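Local coordinates for galactose mutarotase related enzyme (PDB 3DCD), which probably binds carbohydrate and may act as an isomerase of the aldose 1-epimerase (galactose mutarotase) family, though its precise function is unknown, at residues Val170-Asn182 with Ile258-Tyr272. Residues are numbered along the deposited sequence; the frame is centred on the assembly and turned at random.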
loop_
_atom_site.group_PDB
_atom_site.type_symbol
_atom_site.label_atom_id
_atom_site.label_comp_id
_atom_site.label_asym_id
_atom_site.label_seq_id
_atom_site.Cartn_x
_atom_site.Cartn_y
_atom_site.Cartn_z
ATOM N N VAL A 170 -5.795 -3.396 -17.767
ATOM C CA VAL A 170 -7.189 -3.624 -17.390
ATOM C C VAL A 170 -7.452 -2.935 -16.056
ATOM O O VAL A 170 -6.698 -3.140 -15.098
ATOM C CB VAL A 170 -7.506 -5.126 -17.268
ATOM C CG1 VAL A 170 -8.952 -5.341 -16.824
ATOM C CG2 VAL A 170 -7.254 -5.833 -18.609
ATOM N N ARG A 171 -8.484 -2.092 -16.011
ATOM C CA ARG A 171 -8.950 -1.517 -14.741
ATOM C C ARG A 171 -10.081 -2.371 -14.199
ATOM O O ARG A 171 -10.979 -2.772 -14.956
ATOM C CB ARG A 171 -9.489 -0.093 -14.943
ATOM C CG ARG A 171 -9.956 0.579 -13.635
ATOM C CD ARG A 171 -10.793 1.812 -13.915
ATOM N NE ARG A 171 -11.610 2.182 -12.749
ATOM C CZ ARG A 171 -12.317 3.303 -12.681
ATOM N NH1 ARG A 171 -12.311 4.151 -13.705
ATOM N NH2 ARG A 171 -13.017 3.583 -11.597
ATOM N N ILE A 172 -10.061 -2.625 -12.892
ATOM C CA ILE A 172 -11.164 -3.306 -12.228
ATOM C C ILE A 172 -11.948 -2.285 -11.422
ATOM O O ILE A 172 -11.457 -1.828 -10.381
ATOM C CB ILE A 172 -10.682 -4.421 -11.277
ATOM C CG1 ILE A 172 -9.651 -5.334 -11.978
ATOM C CG2 ILE A 172 -11.909 -5.229 -10.718
ATOM C CD1 ILE A 172 -8.953 -6.338 -11.045
ATOM N N PRO A 173 -13.164 -1.930 -11.875
ATOM C CA PRO A 173 -13.857 -0.886 -11.129
ATOM C C PRO A 173 -14.420 -1.410 -9.812
ATOM O O PRO A 173 -14.734 -2.605 -9.697
ATOM C CB PRO A 173 -15.000 -0.448 -12.070
ATOM C CG PRO A 173 -14.927 -1.299 -13.263
ATOM C CD PRO A 173 -13.959 -2.423 -13.010
ATOM N N LEU A 174 -14.539 -0.519 -8.828
ATOM C CA LEU A 174 -15.164 -0.874 -7.553
ATOM C C LEU A 174 -16.605 -0.401 -7.526
ATOM O O LEU A 174 -16.903 0.692 -7.994
ATOM C CB LEU A 174 -14.410 -0.242 -6.377
ATOM C CG LEU A 174 -13.111 -0.873 -5.890
ATOM C CD1 LEU A 174 -12.308 0.133 -5.087
ATOM C CD2 LEU A 174 -13.385 -2.115 -5.058
ATOM N N LYS A 175 -17.497 -1.235 -6.995
ATOM C CA LYS A 175 -18.897 -0.858 -6.770
ATOM C C LYS A 175 -19.278 -1.409 -5.391
ATOM O O LYS A 175 -19.203 -2.617 -5.150
ATOM C CB LYS A 175 -19.794 -1.424 -7.881
ATOM C CG LYS A 175 -21.149 -0.716 -8.058
ATOM C CD LYS A 175 -22.004 -1.377 -9.159
ATOM C CE LYS A 175 -21.839 -0.684 -10.536
ATOM N NZ LYS A 175 -22.359 -1.489 -11.720
ATOM N N ASP A 176 -19.631 -0.513 -4.468
ATOM C CA ASP A 176 -19.969 -0.905 -3.083
ATOM C C ASP A 176 -18.860 -1.723 -2.412
ATOM O O ASP A 176 -19.125 -2.715 -1.722
ATOM C CB ASP A 176 -21.317 -1.640 -3.039
ATOM C CG ASP A 176 -22.470 -0.775 -3.545
ATOM O OD1 ASP A 176 -22.566 0.400 -3.108
ATOM O OD2 ASP A 176 -23.280 -1.271 -4.374
ATOM N N ALA A 177 -17.619 -1.291 -2.648
ATOM C CA ALA A 177 -16.418 -1.855 -2.047
ATOM C C ALA A 177 -16.074 -3.286 -2.493
ATOM O O ALA A 177 -15.128 -3.892 -1.966
ATOM C CB ALA A 177 -16.455 -1.725 -0.497
ATOM N N SER A 178 -16.838 -3.801 -3.469
ATOM C CA SER A 178 -16.533 -5.080 -4.105
ATOM C C SER A 178 -16.102 -4.852 -5.542
ATOM O O SER A 178 -16.430 -3.813 -6.137
ATOM C CB SER A 178 -17.739 -6.001 -4.080
ATOM O OG SER A 178 -17.990 -6.423 -2.742
ATOM N N LEU A 179 -15.367 -5.813 -6.101
ATOM C CA LEU A 179 -14.973 -5.734 -7.529
ATOM C C LEU A 179 -16.178 -5.916 -8.468
ATOM O O LEU A 179 -16.848 -6.964 -8.465
ATOM C CB LEU A 179 -13.849 -6.729 -7.877
ATOM C CG LEU A 179 -12.610 -6.855 -6.965
ATOM C CD1 LEU A 179 -11.598 -7.835 -7.569
ATOM C CD2 LEU A 179 -11.939 -5.501 -6.726
ATOM N N ASP A 180 -16.442 -4.887 -9.265
ATOM C CA ASP A 180 -17.477 -4.892 -10.281
ATOM C C ASP A 180 -16.901 -5.655 -11.493
ATOM O O ASP A 180 -16.592 -5.087 -12.557
ATOM C CB ASP A 180 -17.867 -3.440 -10.604
ATOM C CG ASP A 180 -19.016 -3.326 -11.566
ATOM O OD1 ASP A 180 -19.777 -4.300 -11.750
ATOM O OD2 ASP A 180 -19.155 -2.236 -12.148
ATOM N N TRP A 181 -16.756 -6.963 -11.305
ATOM C CA TRP A 181 -15.940 -7.787 -12.177
ATOM C C TRP A 181 -16.293 -7.651 -13.656
ATOM O O TRP A 181 -15.401 -7.520 -14.500
ATOM C CB TRP A 181 -15.980 -9.262 -11.750
ATOM C CG TRP A 181 -14.926 -10.034 -12.480
ATOM C CD1 TRP A 181 -15.099 -10.798 -13.596
ATOM C CD2 TRP A 181 -13.523 -10.049 -12.187
ATOM N NE1 TRP A 181 -13.882 -11.295 -14.020
ATOM C CE2 TRP A 181 -12.903 -10.865 -13.157
ATOM C CE3 TRP A 181 -12.731 -9.466 -11.184
ATOM C CZ2 TRP A 181 -11.529 -11.116 -13.154
ATOM C CZ3 TRP A 181 -11.368 -9.716 -11.183
ATOM C CH2 TRP A 181 -10.779 -10.530 -12.168
ATOM N N ASN A 182 -17.580 -7.660 -13.971
ATOM C CA ASN A 182 -17.977 -7.686 -15.385
ATOM C C ASN A 182 -17.754 -6.388 -16.134
ATOM O O ASN A 182 -17.918 -6.331 -17.358
ATOM C CB ASN A 182 -19.415 -8.179 -15.552
ATOM C CG ASN A 182 -19.531 -9.699 -15.407
ATOM O OD1 ASN A 182 -20.592 -10.216 -15.019
ATOM N ND2 ASN A 182 -18.452 -10.422 -15.727
ATOM N N ILE A 258 -6.615 -8.742 -3.068
ATOM C CA ILE A 258 -7.614 -7.806 -3.569
ATOM C C ILE A 258 -8.954 -7.978 -2.862
ATOM O O ILE A 258 -9.225 -9.022 -2.253
ATOM C CB ILE A 258 -7.735 -7.927 -5.123
ATOM C CG1 ILE A 258 -8.458 -6.722 -5.751
ATOM C CG2 ILE A 258 -8.311 -9.270 -5.557
ATOM C CD1 ILE A 258 -8.229 -6.629 -7.288
ATOM N N ALA A 259 -9.785 -6.941 -2.918
ATOM C CA ALA A 259 -11.121 -6.992 -2.332
ATOM C C ALA A 259 -11.941 -8.168 -2.896
ATOM O O ALA A 259 -11.657 -8.660 -3.993
ATOM C CB ALA A 259 -11.833 -5.702 -2.625
ATOM N N ASP A 260 -12.975 -8.582 -2.166
ATOM C CA ASP A 260 -13.963 -9.536 -2.690
ATOM C C ASP A 260 -14.534 -9.056 -4.033
ATOM O O ASP A 260 -14.775 -7.865 -4.232
ATOM C CB ASP A 260 -15.140 -9.709 -1.709
ATOM C CG ASP A 260 -14.972 -10.898 -0.752
ATOM O OD1 ASP A 260 -13.950 -11.624 -0.801
ATOM O OD2 ASP A 260 -15.895 -11.110 0.065
ATOM N N ARG A 261 -14.730 -9.997 -4.950
ATOM C CA ARG A 261 -15.547 -9.771 -6.128
ATOM C C ARG A 261 -17.000 -9.660 -5.747
ATOM O O ARG A 261 -17.430 -10.235 -4.728
ATOM C CB ARG A 261 -15.382 -10.938 -7.094
ATOM C CG ARG A 261 -14.025 -10.896 -7.763
ATOM C CD ARG A 261 -13.673 -12.205 -8.393
ATOM N NE ARG A 261 -14.590 -12.584 -9.459
ATOM C CZ ARG A 261 -14.215 -13.298 -10.523
ATOM N NH1 ARG A 261 -12.947 -13.687 -10.658
ATOM N NH2 ARG A 261 -15.107 -13.607 -11.451
ATOM N N ASP A 262 -17.769 -8.959 -6.580
ATOM C CA ASP A 262 -19.194 -8.817 -6.330
ATOM C C ASP A 262 -19.879 -10.178 -6.160
ATOM O O ASP A 262 -20.816 -10.305 -5.371
ATOM C CB ASP A 262 -19.901 -7.946 -7.390
ATOM C CG ASP A 262 -19.619 -8.372 -8.846
ATOM O OD1 ASP A 262 -18.870 -9.351 -9.119
ATOM O OD2 ASP A 262 -20.178 -7.691 -9.745
ATOM N N ASP A 263 -19.373 -11.198 -6.856
ATOM C CA ASP A 263 -19.946 -12.550 -6.786
ATOM C C ASP A 263 -19.182 -13.565 -5.900
ATOM O O ASP A 263 -19.354 -14.770 -6.057
ATOM C CB ASP A 263 -20.103 -13.112 -8.211
ATOM C CG ASP A 263 -18.798 -13.150 -8.974
ATOM O OD1 ASP A 263 -17.708 -12.995 -8.376
ATOM O OD2 ASP A 263 -18.843 -13.337 -10.204
ATOM N N ALA A 264 -18.324 -13.100 -4.995
ATOM C CA ALA A 264 -17.579 -14.029 -4.140
ATOM C C ALA A 264 -18.537 -14.892 -3.312
ATOM O O ALA A 264 -19.558 -14.384 -2.827
ATOM C CB ALA A 264 -16.632 -13.260 -3.223
ATOM N N ASP A 265 -18.223 -16.182 -3.149
ATOM C CA ASP A 265 -19.056 -17.057 -2.300
ATOM C C ASP A 265 -18.743 -16.957 -0.809
ATOM O O ASP A 265 -19.471 -17.515 0.011
ATOM C CB ASP A 265 -19.064 -18.528 -2.765
ATOM C CG ASP A 265 -17.695 -19.217 -2.672
ATOM O OD1 ASP A 265 -16.718 -18.644 -2.126
ATOM O OD2 ASP A 265 -17.597 -20.372 -3.170
ATOM N N GLY A 266 -17.670 -16.256 -0.469
ATOM C CA GLY A 266 -17.315 -16.021 0.935
ATOM C C GLY A 266 -16.387 -17.061 1.539
ATOM O O GLY A 266 -15.886 -16.869 2.641
ATOM N N ASP A 267 -16.174 -18.171 0.829
ATOM C CA ASP A 267 -15.248 -19.205 1.275
ATOM C C ASP A 267 -13.802 -18.751 1.051
ATOM O O ASP A 267 -13.385 -18.535 -0.084
ATOM C CB ASP A 267 -15.499 -20.503 0.513
ATOM C CG ASP A 267 -14.677 -21.666 1.042
ATOM O OD1 ASP A 267 -13.666 -21.456 1.747
ATOM O OD2 ASP A 267 -15.055 -22.813 0.739
ATOM N N LEU A 268 -13.040 -18.609 2.137
ATOM C CA LEU A 268 -11.639 -18.166 2.018
ATOM C C LEU A 268 -10.831 -19.010 1.022
ATOM O O LEU A 268 -9.942 -18.503 0.325
ATOM C CB LEU A 268 -10.962 -18.188 3.392
ATOM C CG LEU A 268 -9.530 -17.670 3.541
ATOM C CD1 LEU A 268 -9.470 -16.178 3.267
ATOM C CD2 LEU A 268 -9.073 -17.973 4.958
ATOM N N GLU A 269 -11.123 -20.307 0.974
ATOM C CA GLU A 269 -10.425 -21.192 0.057
ATOM C C GLU A 269 -10.778 -20.929 -1.399
ATOM O O GLU A 269 -10.068 -21.392 -2.283
ATOM C CB GLU A 269 -10.709 -22.653 0.395
ATOM C CG GLU A 269 -10.090 -23.102 1.702
ATOM C CD GLU A 269 -10.287 -24.582 1.947
ATOM O OE1 GLU A 269 -11.343 -24.974 2.492
ATOM O OE2 GLU A 269 -9.371 -25.348 1.592
ATOM N N HIS A 270 -11.873 -20.215 -1.660
ATOM C CA HIS A 270 -12.241 -19.865 -3.046
ATOM C C HIS A 270 -11.988 -18.398 -3.388
ATOM O O HIS A 270 -12.245 -17.971 -4.532
ATOM C CB HIS A 270 -13.713 -20.154 -3.319
ATOM C CG HIS A 270 -14.121 -21.571 -3.076
ATOM N ND1 HIS A 270 -15.427 -21.926 -2.811
ATOM C CD2 HIS A 270 -13.403 -22.720 -3.053
ATOM C CE1 HIS A 270 -15.495 -23.234 -2.639
ATOM N NE2 HIS A 270 -14.280 -23.738 -2.779
ATOM N N LYS A 271 -11.506 -17.618 -2.417
ATOM C CA LYS A 271 -11.399 -16.159 -2.598
ATOM C C LYS A 271 -10.346 -15.773 -3.644
ATOM O O LYS A 271 -9.165 -16.010 -3.462
ATOM C CB LYS A 271 -11.134 -15.457 -1.261
ATOM C CG LYS A 271 -11.037 -13.920 -1.339
ATOM C CD LYS A 271 -10.805 -13.339 0.053
ATOM C CE LYS A 271 -10.251 -11.903 -0.035
ATOM N NZ LYS A 271 -11.164 -10.983 -0.808
ATOM N N TYR A 272 -10.810 -15.178 -4.737
ATOM C CA TYR A 272 -9.948 -14.705 -5.817
ATOM C C TYR A 272 -8.778 -13.837 -5.361
ATOM O O TYR A 272 -8.943 -12.927 -4.517
ATOM C CB TYR A 272 -10.781 -13.932 -6.838
ATOM C CG TYR A 272 -9.932 -13.298 -7.904
ATOM C CD1 TYR A 272 -9.426 -14.054 -8.966
ATOM C CD2 TYR A 272 -9.608 -11.947 -7.840
ATOM C CE1 TYR A 272 -8.620 -13.467 -9.937
ATOM C CE2 TYR A 272 -8.808 -11.357 -8.813
ATOM C CZ TYR A 272 -8.318 -12.127 -9.843
ATOM O OH TYR A 272 -7.521 -11.523 -10.801
HETATM O O HOH W 1 -20.865 -5.261 -8.941
HETATM O O HOH W 2 -19.797 -7.539 -12.287
#
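Trp181 and Arg261 make a cation-pi stack where a beta-hairpin, 169-175 with 178-179 joined by a type I' turn, meets the long loop 258-272 of this galactose mutarotase-like beta-sandwich. It is a worked example of a flat group and a branched one each finding a matching surface. The guanidinium lies nearly parallel to the indole, planes 7° apart, with Arg261 CZ 3.7 Å from the centroid of the five-membered ring. Although Arg261 starts out away from the hairpin, a bend at chi3 (63°) folds its end back over that face; NE also makes a weak salt bridge with Asp263. The six-membered ring turns its edge to the face of Tyr272 in a T-shaped pair, CH2 lying 3.7 Å from Tyr272 CZ, so the indole fits into a corner walled by guanidinium and phenol. Replacing Trp181 with an alanine would probably open a gap in this corner and leave the guanidinium without its cation-pi partner.

Deeper in, Leu179 is the bump. The fork of its CD1 and CD2 faces the end of Ile258, CD1 coming within 3.6 Å of Ile258 CD1, while CD2 also faces the methyl of Ala259. Ile172 meets Ile258 tip to tip, and Phe236 of strand 236-240 packs on both isoleucines. The backbones pair as well: Leu179 N donates to Asp260 O, and Asp262 N returns a bond to Leu179 O, a single beta bridge that joins the loop to 178-179, an edge strand of the small three-stranded sheet.

Beside the bridge, Asp180 and Asp262 bring like charges together, their carboxylates turned 73° apart. Asp180 OD2 is hydrogen-bonded to Asn183 ND2 and takes a weak salt bridge from Lys175 NZ, which probably offsets some of the charge. Two waters probably ease the repulsion, each donating to both groups, and the shortest of the four links, 2.6 Å, runs from water 2 to Asp262 OD2.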